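Local coordinates for protein fimbrin (PDB 1RT8) that binds actin filaments through calponin-homology domains and cross-links them, serving cell polarity, cytokinesis, mating and spore formation, at residues G131-I136 with H257-H262; L167-Y172 with T197-Q202; R181-S184 with D189-D192; P205-R210 with E230-R235. All blocks are in the same frame, centred on the assembly; numbering follows the deposited sequence.

Overall arrangement
All four contacts lie in the first actin-binding region of fimbrin, on one side of the chain's centre. Contact 1 joins the chain just past helix 117-131 to helix 248-261, and the segments of the other three contacts fall between its two ends in sequence. Contact 2 packs helix 162-176 on helix 194-203 and touches each of the others: contact 1 through Phe-259 with Trp-169 and Leu-258 with Leu-199, contact 3 through Asn-171 with Thr-182 and Val-183, and contact 4 through Asn-201 with Cys-208. Its centre is about 10 Å from that of contact 3. Contacts 1 and 4, with centres about 17 Å apart, meet through His-262 and Leu-232, while contacts 3 and 4 do not touch.

Contact 1 of 4, residues G131-I136 with H257-H262; sequences GLLGKI and HLFNTH
Leu-133 brings its CD1 methyl up to both Phe-259 and Asn-260, and this is the close-packed part of the contact. The methyl meets the phenyl ring obliquely, 3.6 Å from CD2 of Phe-259. The ring is put there by a first torsion that sets its CG opposite the backbone N (chi1 170°). Leucine and phenylalanine suit this side because it is apolar: Leu-166 lies against both, Pro-162 touches Leu-133, and Trp-169 meets Phe-259 edge-to-face. The contact joins two calponin-homology domains in tandem, the pair that forms an actin-binding region. One segment follows helix 117-131, in the first domain, and the other is the end of helix 248-261, in the second, with the residue after it. Toward solvent the contact is polar and sparser. Here Asn-260 reaches across with its amide, and ND2 donates to the backbone O of Leu-132 at 2.7 Å, with an N-H...O angle of 162°. The acceptor lies in the amide plane, and a short, flat donor such as asparagine can meet it from the helix surface.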
loop_
_atom_site.group_PDB
_atom_site.type_symbol
_atom_site.label_atom_id
_atom_site.label_comp_id
_atom_site.label_asym_id
_atom_site.label_seq_id
_atom_site.Cartn_x
_atom_site.Cartn_y
_atom_site.Cartn_z
ATOM N N GLY A 131 7.017 1.631 4.561
ATOM C CA GLY A 131 8.397 1.610 4.104
ATOM C C GLY A 131 9.406 0.884 4.982
ATOM O O GLY A 131 10.497 0.550 4.523
ATOM N N LEU A 132 9.038 0.623 6.234
ATOM C CA LEU A 132 9.923 -0.038 7.190
ATOM C C LEU A 132 10.793 -1.191 6.693
ATOM O O LEU A 132 11.998 -1.173 6.907
ATOM C CB LEU A 132 9.121 -0.499 8.405
ATOM C CG LEU A 132 8.473 0.626 9.212
ATOM C CD1 LEU A 132 7.686 0.021 10.358
ATOM C CD2 LEU A 132 9.540 1.580 9.736
ATOM N N LEU A 133 10.213 -2.193 6.046
ATOM C CA LEU A 133 11.025 -3.314 5.567
ATOM C C LEU A 133 11.632 -3.137 4.167
ATOM O O LEU A 133 12.706 -3.662 3.889
ATOM C CB LEU A 133 10.226 -4.624 5.624
ATOM C CG LEU A 133 9.884 -5.176 7.018
ATOM C CD1 LEU A 133 11.130 -5.180 7.892
ATOM C CD2 LEU A 133 8.806 -4.329 7.666
ATOM N N GLY A 134 10.948 -2.409 3.290
ATOM C CA GLY A 134 11.472 -2.190 1.949
ATOM C C GLY A 134 11.136 -3.264 0.927
ATOM O O GLY A 134 9.975 -3.632 0.771
ATOM N N LYS A 135 12.156 -3.764 0.228
ATOM C CA LYS A 135 11.978 -4.788 -0.805
ATOM C C LYS A 135 12.293 -6.219 -0.350
ATOM O O LYS A 135 12.391 -6.498 0.847
ATOM C CB LYS A 135 12.835 -4.447 -2.029
ATOM C CG LYS A 135 14.347 -4.407 -1.765
ATOM C CD LYS A 135 14.775 -3.191 -0.917
ATOM C CE LYS A 135 14.657 -1.899 -1.716
ATOM N NZ LYS A 135 15.446 -1.960 -2.988
ATOM N N ILE A 136 12.452 -7.123 -1.313
ATOM C CA ILE A 136 12.741 -8.522 -1.005
ATOM C C ILE A 136 13.925 -9.086 -1.789
ATOM O O ILE A 136 14.148 -8.734 -2.944
ATOM C CB ILE A 136 11.502 -9.419 -1.268
ATOM C CG1 ILE A 136 11.123 -9.380 -2.754
ATOM C CG2 ILE A 136 10.328 -8.941 -0.420
ATOM C CD1 ILE A 136 9.945 -10.282 -3.107
ATOM N N HIS A 257 13.990 -1.462 11.935
ATOM C CA HIS A 257 15.323 -0.996 11.579
ATOM C C HIS A 257 16.416 -1.967 12.039
ATOM O O HIS A 257 17.402 -2.201 11.330
ATOM C CB HIS A 257 15.562 0.392 12.175
ATOM C CG HIS A 257 16.899 0.969 11.833
ATOM N ND1 HIS A 257 18.018 0.772 12.614
ATOM C CD2 HIS A 257 17.307 1.700 10.769
ATOM C CE1 HIS A 257 19.057 1.358 12.046
ATOM N NE2 HIS A 257 18.653 1.927 10.925
ATOM N N LEU A 258 16.232 -2.526 13.231
ATOM C CA LEU A 258 17.188 -3.468 13.788
ATOM C C LEU A 258 17.256 -4.685 12.880
ATOM O O LEU A 258 18.318 -5.278 12.686
ATOM C CB LEU A 258 16.747 -3.888 15.192
ATOM C CG LEU A 258 17.673 -4.821 15.966
ATOM C CD1 LEU A 258 19.036 -4.154 16.158
ATOM C CD2 LEU A 258 17.037 -5.150 17.310
ATOM N N PHE A 259 16.106 -5.044 12.317
ATOM C CA PHE A 259 16.012 -6.186 11.422
ATOM C C PHE A 259 16.680 -5.902 10.082
ATOM O O PHE A 259 17.282 -6.794 9.489
ATOM C CB PHE A 259 14.548 -6.539 11.180
ATOM C CG PHE A 259 14.340 -7.549 10.092
ATOM C CD1 PHE A 259 14.502 -8.906 10.341
ATOM C CD2 PHE A 259 13.978 -7.143 8.815
ATOM C CE1 PHE A 259 14.300 -9.847 9.333
ATOM C CE2 PHE A 259 13.774 -8.078 7.800
ATOM C CZ PHE A 259 13.934 -9.431 8.060
ATOM N N ASN A 260 16.574 -4.665 9.605
ATOM C CA ASN A 260 17.166 -4.313 8.316
ATOM C C ASN A 260 18.684 -4.264 8.348
ATOM O O ASN A 260 19.339 -4.566 7.351
ATOM C CB ASN A 260 16.650 -2.958 7.815
ATOM C CG ASN A 260 15.171 -2.976 7.514
ATOM O OD1 ASN A 260 14.609 -4.024 7.197
ATOM N ND2 ASN A 260 14.531 -1.812 7.593
ATOM N N THR A 261 19.246 -3.889 9.489
ATOM C CA THR A 261 20.690 -3.783 9.587
ATOM C C THR A 261 21.375 -4.974 10.250
ATOM O O THR A 261 22.566 -5.200 10.036
ATOM C CB THR A 261 21.081 -2.495 10.332
ATOM O OG1 THR A 261 20.357 -2.420 11.564
ATOM C CG2 THR A 261 20.752 -1.272 9.494
ATOM N N HIS A 262 20.627 -5.749 11.029
ATOM C CA HIS A 262 21.206 -6.892 11.726
ATOM C C HIS A 262 20.327 -8.144 11.753
ATOM O O HIS A 262 20.007 -8.661 12.824
ATOM C CB HIS A 262 21.562 -6.475 13.155
ATOM C CG HIS A 262 22.627 -5.425 13.223
ATOM N ND1 HIS A 262 23.961 -5.703 13.006
ATOM C CD2 HIS A 262 22.553 -4.090 13.441
ATOM C CE1 HIS A 262 24.661 -4.585 13.087
ATOM N NE2 HIS A 262 23.831 -3.591 13.349
#

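Contact 2 of 4, residues L167-Y172 with T197-Q202; sequences LRWFNY and TVLLNQ
Leu-199 presses onto the ring of Phe-170 and also reaches Trp-169, so that one aliphatic side chain of helix 194-203 serves two aromatic residues of helix 162-176. Its CB starts the contact, 3.8 Å from CE2 of Phe-170. CG follows along the same side of the ring, 4.3 Å from that CE2 atom. From there the CD2 branch goes over the phenyl face: CD2 stands 3.8 Å from the centroid of the Phe-170 ring and only 11° off its normal, a CH-pi contact almost over the centre. The same methyl lies 4.1 Å from CZ3 of Trp-169, to which it comes obliquely, and it also touches the Leu-258 side chain of helix 248-261. CD1, the other branch, lies 4.3 Å from CH2 of Trp-169. A branched leucine fits well, since one methyl can rest on a flat face while meeting neighbours beside it. Phe-170 offers that face because a chi1 of -163° sends the ring off the far side of CB from the backbone N and so brings it up to the partner helix. An alanine here would remove the ring, is likely to leave CD2 of Leu-199 without its aromatic face, and would probably open a gap that Val-183 and Val-190 also border. Trp-169 is held at its polar end too, where NE1 hydrogen-bonds to the backbone O of Pro-263, while His-173 meets its ring edge-to-face. Helices 162-176, 194-203 and 248-261 thus converge on buried aromatic and leucine side chains, as in the all-helical hydrophobic core of a calponin-homology domain.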
loop_
_atom_site.group_PDB
_atom_site.type_symbol
_atom_site.label_atom_id
_atom_site.label_comp_id
_atom_site.label_asym_id
_atom_site.label_seq_id
_atom_site.Cartn_x
_atom_site.Cartn_y
_atom_site.Cartn_z
ATOM N N LEU A 167 7.777 -10.456 14.105
ATOM C CA LEU A 167 7.491 -11.256 15.292
ATOM C C LEU A 167 8.128 -12.637 15.205
ATOM O O LEU A 167 8.734 -13.103 16.165
ATOM C CB LEU A 167 5.983 -11.395 15.499
ATOM C CG LEU A 167 5.305 -10.127 16.018
ATOM C CD1 LEU A 167 3.802 -10.353 16.108
ATOM C CD2 LEU A 167 5.883 -9.756 17.379
ATOM N N ARG A 168 7.983 -13.288 14.057
ATOM C CA ARG A 168 8.578 -14.604 13.858
ATOM C C ARG A 168 10.099 -14.486 14.002
ATOM O O ARG A 168 10.755 -15.337 14.601
ATOM C CB ARG A 168 8.236 -15.142 12.461
ATOM C CG ARG A 168 6.743 -15.275 12.170
ATOM C CD ARG A 168 6.503 -16.090 10.873
ATOM N NE ARG A 168 5.080 -16.233 10.558
ATOM C CZ ARG A 168 4.598 -16.794 9.450
ATOM N NH1 ARG A 168 5.420 -17.277 8.530
ATOM N NH2 ARG A 168 3.282 -16.875 9.260
ATOM N N TRP A 169 10.650 -13.417 13.442
ATOM C CA TRP A 169 12.088 -13.157 13.494
ATOM C C TRP A 169 12.551 -12.956 14.938
ATOM O O TRP A 169 13.451 -13.644 15.421
ATOM C CB TRP A 169 12.409 -11.906 12.680
ATOM C CG TRP A 169 13.841 -11.475 12.743
ATOM C CD1 TRP A 169 14.904 -12.046 12.095
ATOM C CD2 TRP A 169 14.369 -10.359 13.473
ATOM N NE1 TRP A 169 16.055 -11.350 12.372
ATOM C CE2 TRP A 169 15.757 -10.310 13.215
ATOM C CE3 TRP A 169 13.803 -9.395 14.321
ATOM C CZ2 TRP A 169 16.588 -9.334 13.774
ATOM C CZ3 TRP A 169 14.631 -8.425 14.879
ATOM C CH2 TRP A 169 16.009 -8.403 14.601
ATOM N N PHE A 170 11.932 -11.991 15.609
ATOM C CA PHE A 170 12.243 -11.670 16.995
ATOM C C PHE A 170 12.241 -12.964 17.810
ATOM O O PHE A 170 13.207 -13.265 18.512
ATOM C CB PHE A 170 11.185 -10.681 17.522
ATOM C CG PHE A 170 11.578 -9.955 18.781
ATOM C CD1 PHE A 170 11.126 -8.656 19.006
ATOM C CD2 PHE A 170 12.376 -10.558 19.745
ATOM C CE1 PHE A 170 11.464 -7.969 20.164
ATOM C CE2 PHE A 170 12.720 -9.881 20.911
ATOM C CZ PHE A 170 12.264 -8.583 21.122
ATOM N N ASN A 171 11.166 -13.742 17.692
ATOM C CA ASN A 171 11.056 -14.993 18.434
ATOM C C ASN A 171 12.070 -16.050 18.021
ATOM O O ASN A 171 12.523 -16.836 18.850
ATOM C CB ASN A 171 9.642 -15.561 18.326
ATOM C CG ASN A 171 8.649 -14.779 19.148
ATOM O OD1 ASN A 171 8.880 -14.512 20.332
ATOM N ND2 ASN A 171 7.533 -14.405 18.535
ATOM N N TYR A 172 12.420 -16.081 16.742
ATOM C CA TYR A 172 13.410 -17.037 16.270
ATOM C C TYR A 172 14.682 -16.866 17.101
ATOM O O TYR A 172 15.324 -17.844 17.477
ATOM C CB TYR A 172 13.725 -16.788 14.795
ATOM C CG TYR A 172 14.975 -17.490 14.310
ATOM C CD1 TYR A 172 14.970 -18.859 14.025
ATOM C CD2 TYR A 172 16.166 -16.783 14.138
ATOM C CE1 TYR A 172 16.127 -19.505 13.577
ATOM C CE2 TYR A 172 17.323 -17.415 13.695
ATOM C CZ TYR A 172 17.300 -18.773 13.413
ATOM O OH TYR A 172 18.448 -19.386 12.960
ATOM N N THR A 197 16.847 -6.663 25.376
ATOM C CA THR A 197 18.196 -6.952 25.869
ATOM C C THR A 197 18.685 -8.329 25.410
ATOM O O THR A 197 19.817 -8.470 24.964
ATOM C CB THR A 197 18.251 -6.895 27.407
ATOM O OG1 THR A 197 18.000 -5.555 27.844
ATOM C CG2 THR A 197 19.620 -7.334 27.914
ATOM N N VAL A 198 17.836 -9.345 25.529
ATOM C CA VAL A 198 18.215 -10.689 25.107
ATOM C C VAL A 198 18.408 -10.705 23.589
ATOM O O VAL A 198 19.359 -11.302 23.082
ATOM C CB VAL A 198 17.140 -11.726 25.518
ATOM C CG1 VAL A 198 17.500 -13.095 24.985
ATOM C CG2 VAL A 198 17.033 -11.783 27.041
ATOM N N LEU A 199 17.511 -10.034 22.867
ATOM C CA LEU A 199 17.607 -9.964 21.408
ATOM C C LEU A 199 18.942 -9.342 20.990
ATOM O O LEU A 199 19.681 -9.914 20.193
ATOM C CB LEU A 199 16.447 -9.134 20.826
ATOM C CG LEU A 199 16.547 -8.787 19.330
ATOM C CD1 LEU A 199 16.608 -10.063 18.499
ATOM C CD2 LEU A 199 15.354 -7.925 18.913
ATOM N N LEU A 200 19.249 -8.170 21.534
ATOM C CA LEU A 200 20.497 -7.493 21.204
ATOM C C LEU A 200 21.731 -8.332 21.569
ATOM O O LEU A 200 22.730 -8.338 20.846
ATOM C CB LEU A 200 20.557 -6.140 21.911
ATOM C CG LEU A 200 19.519 -5.114 21.455
ATOM C CD1 LEU A 200 19.820 -3.766 22.103
ATOM C CD2 LEU A 200 19.554 -4.983 19.939
ATOM N N ASN A 201 21.658 -9.036 22.694
ATOM C CA ASN A 201 22.769 -9.875 23.127
ATOM C C ASN A 201 22.887 -11.097 22.222
ATOM O O ASN A 201 23.972 -11.634 22.016
ATOM C CB ASN A 201 22.562 -10.313 24.582
ATOM C CG ASN A 201 23.540 -11.391 25.009
ATOM O OD1 ASN A 201 23.216 -12.582 24.997
ATOM N ND2 ASN A 201 24.750 -10.980 25.373
ATOM N N GLN A 202 21.759 -11.531 21.677
ATOM C CA GLN A 202 21.747 -12.682 20.794
ATOM C C GLN A 202 22.289 -12.266 19.428
ATOM O O GLN A 202 23.032 -13.012 18.800
ATOM C CB GLN A 202 20.319 -13.221 20.673
ATOM C CG GLN A 202 20.175 -14.533 19.918
ATOM C CD GLN A 202 21.058 -15.640 20.468
ATOM O OE1 GLN A 202 21.131 -15.857 21.681
ATOM N NE2 GLN A 202 21.724 -16.357 19.572
#

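Contact 3 of 4, residues R181-S184 with D189-D192; sequences RTVS and DVSD
The loop between helices 162-176 and 194-203 of the second calponin-homology domain is folded back on itself, with Asp-189 reaching Ser-184 and Asp-192 reaching Arg-181. Asp-189 acts through a single oxygen. Its OD2 accepts from the backbone N of Ser-184 at 2.7 Å, using the anti lone pair, and from OG of the same serine at 3.1 Å, this second donor coming on the syn side and out of the carboxylate plane. Ser-184 suits the place because its short hydroxyl side chain can supply a second donor close to its own amide. A leucine in place of Asp-189 would probably leave both the amide and the hydroxyl of Ser-184 without this acceptor and set the serine side chain free to turn. At the other end, NH1 of Arg-181 forms a salt bridge with OD2 of Asp-192 at 2.7 Å, an N-H...O angle of 158°. The oxygen uses its syn lone pair, and the acid sits at the edge of the guanidinium group with the two planes turned 83° apart. A bend in the arginine chain at chi3 (64°) brings the guanidinium to this acid. Between the two polar pairs, CG2 of Val-183 lies 4.2 Å from CG1 of Val-190, and Val-183 also touches Leu-167 and Leu-174 of helix 162-176. NH1 also bridges to Glu-194, and OD1 of Asp-192 accepts from the backbone N of Glu-194, so the arginine is likely to offset the charge of two acids gathered where helix 194-203 begins.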
loop_
_atom_site.group_PDB
_atom_site.type_symbol
_atom_site.label_atom_id
_atom_site.label_comp_id
_atom_site.label_asym_id
_atom_site.label_seq_id
_atom_site.Cartn_x
_atom_site.Cartn_y
_atom_site.Cartn_z
ATOM N N ARG A 181 10.816 -16.277 27.456
ATOM C CA ARG A 181 9.808 -15.325 27.017
ATOM C C ARG A 181 9.629 -15.303 25.513
ATOM O O ARG A 181 10.558 -15.549 24.754
ATOM C CB ARG A 181 10.137 -13.920 27.520
ATOM C CG ARG A 181 10.024 -13.810 29.021
ATOM C CD ARG A 181 10.194 -12.402 29.505
ATOM N NE ARG A 181 9.134 -11.513 29.036
ATOM C CZ ARG A 181 9.057 -10.232 29.373
ATOM N NH1 ARG A 181 9.977 -9.711 30.179
ATOM N NH2 ARG A 181 8.079 -9.472 28.899
ATOM N N THR A 182 8.412 -15.009 25.089
ATOM C CA THR A 182 8.120 -14.953 23.677
ATOM C C THR A 182 7.450 -13.613 23.417
ATOM O O THR A 182 6.915 -12.992 24.341
ATOM C CB THR A 182 7.204 -16.131 23.280
ATOM O OG1 THR A 182 7.498 -16.525 21.937
ATOM C CG2 THR A 182 5.732 -15.746 23.413
ATOM N N VAL A 183 7.505 -13.157 22.171
ATOM C CA VAL A 183 6.912 -11.881 21.787
ATOM C C VAL A 183 5.731 -12.071 20.836
ATOM O O VAL A 183 5.827 -12.814 19.863
ATOM C CB VAL A 183 7.974 -10.971 21.106
ATOM C CG1 VAL A 183 7.302 -9.866 20.312
ATOM C CG2 VAL A 183 8.890 -10.366 22.162
ATOM N N SER A 184 4.617 -11.396 21.117
ATOM C CA SER A 184 3.448 -11.507 20.249
ATOM C C SER A 184 2.894 -10.134 19.874
ATOM O O SER A 184 1.870 -10.028 19.203
ATOM C CB SER A 184 2.356 -12.359 20.915
ATOM O OG SER A 184 1.779 -11.689 22.018
ATOM N N ASP A 189 4.686 -6.817 25.479
ATOM C CA ASP A 189 5.776 -7.791 25.396
ATOM C C ASP A 189 7.208 -7.253 25.299
ATOM O O ASP A 189 8.159 -7.999 25.511
ATOM C CB ASP A 189 5.534 -8.738 24.222
ATOM C CG ASP A 189 4.418 -9.725 24.494
ATOM O OD1 ASP A 189 3.732 -9.579 25.527
ATOM O OD2 ASP A 189 4.225 -10.640 23.670
ATOM N N VAL A 190 7.371 -5.977 24.966
ATOM C CA VAL A 190 8.715 -5.420 24.853
ATOM C C VAL A 190 8.909 -4.241 25.782
ATOM O O VAL A 190 10.009 -3.697 25.882
ATOM C CB VAL A 190 9.030 -4.962 23.395
ATOM C CG1 VAL A 190 8.924 -6.146 22.444
ATOM C CG2 VAL A 190 8.087 -3.839 22.967
ATOM N N SER A 191 7.844 -3.870 26.486
ATOM C CA SER A 191 7.882 -2.715 27.371
ATOM C C SER A 191 8.771 -2.754 28.614
ATOM O O SER A 191 9.001 -1.708 29.210
ATOM C CB SER A 191 6.454 -2.325 27.784
ATOM O OG SER A 191 5.823 -3.341 28.549
ATOM N N ASP A 192 9.270 -3.918 29.033
ATOM C CA ASP A 192 10.123 -3.910 30.221
ATOM C C ASP A 192 11.606 -3.983 29.886
ATOM O O ASP A 192 12.451 -4.041 30.779
ATOM C CB ASP A 192 9.747 -5.024 31.217
ATOM C CG ASP A 192 9.970 -6.419 30.672
ATOM O OD1 ASP A 192 10.765 -6.600 29.719
ATOM O OD2 ASP A 192 9.348 -7.347 31.229
#

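Contact 4 of 4, residues P205-R210 with E230-R235; sequences PELCSR and EKLDCR
This is a mixed contact, part hydrogen bond and part aliphatic packing, between the loops that follow helices 194-203 and 218-230 within the second calponin-homology domain. The side chains of Lys-231 and Leu-207 lie alongside one another, running opposite ways. The lysine chain is stretched out straight from CG on, which brings NZ to the backbone O of Leu-207 at 2.9 Å, nearly in line with the carbonyl bond (162° at the oxygen). On the way its CD passes 3.8 Å from CB of Leu-207, so the long chain serves as an apolar surface as well as a donor. Leu-207 in turn lays CD2 against CB of Lys-231 at 3.8 Å and approaches CD2 of Leu-232 at 4.1 Å. Asp-233 follows with a positive phi (63°), in a Schellman motif that ends helix 218-230, and NH1 of Arg-235 makes salt bridges to both Glu-230 and Glu-223. Leu-232 is buried, as suits an apolar residue here: its CD1 lies 4.5 Å from SG of Cys-208. Inward of the loops, Leu-232 packs on Leu-200 of helix 194-203 and Leu-258 of helix 248-261, its carbonyl accepts from His-262, and Cys-208 rests on Asn-228 of helix 218-230.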
loop_
_atom_site.group_PDB
_atom_site.type_symbol
_atom_site.label_atom_id
_atom_site.label_comp_id
_atom_site.label_asym_id
_atom_site.label_seq_id
_atom_site.Cartn_x
_atom_site.Cartn_y
_atom_site.Cartn_z
ATOM N N PRO A 205 26.648 -10.616 20.564
ATOM C CA PRO A 205 27.207 -10.934 21.886
ATOM C C PRO A 205 28.415 -10.089 22.275
ATOM O O PRO A 205 28.690 -9.899 23.461
ATOM C CB PRO A 205 27.578 -12.410 21.762
ATOM C CG PRO A 205 26.613 -12.925 20.730
ATOM C CD PRO A 205 26.605 -11.818 19.713
ATOM N N GLU A 206 29.122 -9.576 21.273
ATOM C CA GLU A 206 30.333 -8.786 21.489
ATOM C C GLU A 206 30.173 -7.334 21.950
ATOM O O GLU A 206 31.099 -6.773 22.533
ATOM C CB GLU A 206 31.186 -8.811 20.215
ATOM C CG GLU A 206 31.672 -10.201 19.800
ATOM C CD GLU A 206 32.732 -10.768 20.735
ATOM O OE1 GLU A 206 33.795 -10.126 20.894
ATOM O OE2 GLU A 206 32.506 -11.858 21.307
ATOM N N LEU A 207 29.023 -6.720 21.693
ATOM C CA LEU A 207 28.819 -5.328 22.100
ATOM C C LEU A 207 27.674 -5.163 23.086
ATOM O O LEU A 207 27.628 -4.188 23.831
ATOM C CB LEU A 207 28.532 -4.443 20.882
ATOM C CG LEU A 207 29.525 -4.396 19.720
ATOM C CD1 LEU A 207 29.535 -5.728 18.990
ATOM C CD2 LEU A 207 29.124 -3.281 18.766
ATOM N N CYS A 208 26.746 -6.112 23.085
ATOM C CA CYS A 208 25.591 -6.043 23.973
ATOM C C CYS A 208 25.522 -7.235 24.917
ATOM O O CYS A 208 25.490 -8.387 24.483
ATOM C CB CYS A 208 24.311 -5.964 23.139
ATOM S SG CYS A 208 24.354 -4.663 21.874
ATOM N N SER A 209 25.496 -6.942 26.213
ATOM C CA SER A 209 25.443 -7.968 27.247
ATOM C C SER A 209 24.051 -8.044 27.866
ATOM O O SER A 209 23.165 -7.261 27.519
ATOM C CB SER A 209 26.468 -7.652 28.337
ATOM O OG SER A 209 26.411 -8.601 29.387
ATOM N N ARG A 210 23.865 -8.989 28.785
ATOM C CA ARG A 210 22.582 -9.155 29.457
ATOM C C ARG A 210 22.560 -8.395 30.782
ATOM O O ARG A 210 21.649 -8.567 31.592
ATOM C CB ARG A 210 22.279 -10.643 29.700
ATOM C CG ARG A 210 21.933 -11.452 28.439
ATOM C CD ARG A 210 21.395 -12.852 28.797
ATOM N NE ARG A 210 20.996 -13.624 27.618
ATOM C CZ ARG A 210 20.356 -14.794 27.658
ATOM N NH1 ARG A 210 20.035 -15.348 28.814
ATOM N NH2 ARG A 210 20.027 -15.416 26.532
ATOM N N GLU A 230 22.678 1.855 20.163
ATOM C CA GLU A 230 23.575 2.762 19.452
ATOM C C GLU A 230 24.858 2.074 19.002
ATOM O O GLU A 230 25.476 2.480 18.019
ATOM C CB GLU A 230 23.909 3.978 20.327
ATOM C CG GLU A 230 22.787 5.007 20.380
ATOM C CD GLU A 230 23.060 6.158 21.339
ATOM O OE1 GLU A 230 23.051 5.937 22.573
ATOM O OE2 GLU A 230 23.280 7.292 20.854
ATOM N N LYS A 231 25.258 1.027 19.717
ATOM C CA LYS A 231 26.469 0.303 19.352
ATOM C C LYS A 231 26.300 -0.339 17.975
ATOM O O LYS A 231 27.279 -0.600 17.276
ATOM C CB LYS A 231 26.788 -0.766 20.403
ATOM C CG LYS A 231 27.054 -0.202 21.792
ATOM C CD LYS A 231 27.532 -1.281 22.756
ATOM C CE LYS A 231 27.697 -0.731 24.172
ATOM N NZ LYS A 231 28.299 -1.725 25.121
ATOM N N LEU A 232 25.053 -0.579 17.584
ATOM C CA LEU A 232 24.762 -1.184 16.287
ATOM C C LEU A 232 24.181 -0.120 15.357
ATOM O O LEU A 232 23.778 -0.416 14.231
ATOM C CB LEU A 232 23.752 -2.322 16.454
ATOM C CG LEU A 232 23.959 -3.276 17.637
ATOM C CD1 LEU A 232 22.808 -4.268 17.699
ATOM C CD2 LEU A 232 25.292 -4.003 17.498
ATOM N N ASP A 233 24.156 1.118 15.845
ATOM C CA ASP A 233 23.607 2.247 15.105
ATOM C C ASP A 233 22.110 2.021 14.872
ATOM O O ASP A 233 21.565 2.395 13.827
ATOM C CB ASP A 233 24.334 2.420 13.770
ATOM C CG ASP A 233 23.892 3.667 13.022
ATOM O OD1 ASP A 233 23.823 4.745 13.651
ATOM O OD2 ASP A 233 23.619 3.571 11.806
ATOM N N CYS A 234 21.447 1.407 15.852
ATOM C CA CYS A 234 20.016 1.134 15.748
ATOM C C CYS A 234 19.167 1.845 16.798
ATOM O O CYS A 234 18.066 1.388 17.121
ATOM C CB CYS A 234 19.745 -0.366 15.832
ATOM S SG CYS A 234 20.250 -1.307 14.388
ATOM N N ARG A 235 19.669 2.946 17.348
ATOM C CA ARG A 235 18.881 3.685 18.326
ATOM C C ARG A 235 18.006 4.661 17.555
ATOM O O ARG A 235 18.217 5.876 17.588
ATOM C CB ARG A 235 19.763 4.445 19.317
ATOM C CG ARG A 235 18.941 5.269 20.302
ATOM C CD ARG A 235 19.733 5.723 21.513
ATOM N NE ARG A 235 18.865 6.399 22.475
ATOM C CZ ARG A 235 19.147 6.544 23.765
ATOM N NH1 ARG A 235 20.282 6.060 24.258
ATOM N NH2 ARG A 235 18.292 7.171 24.565
#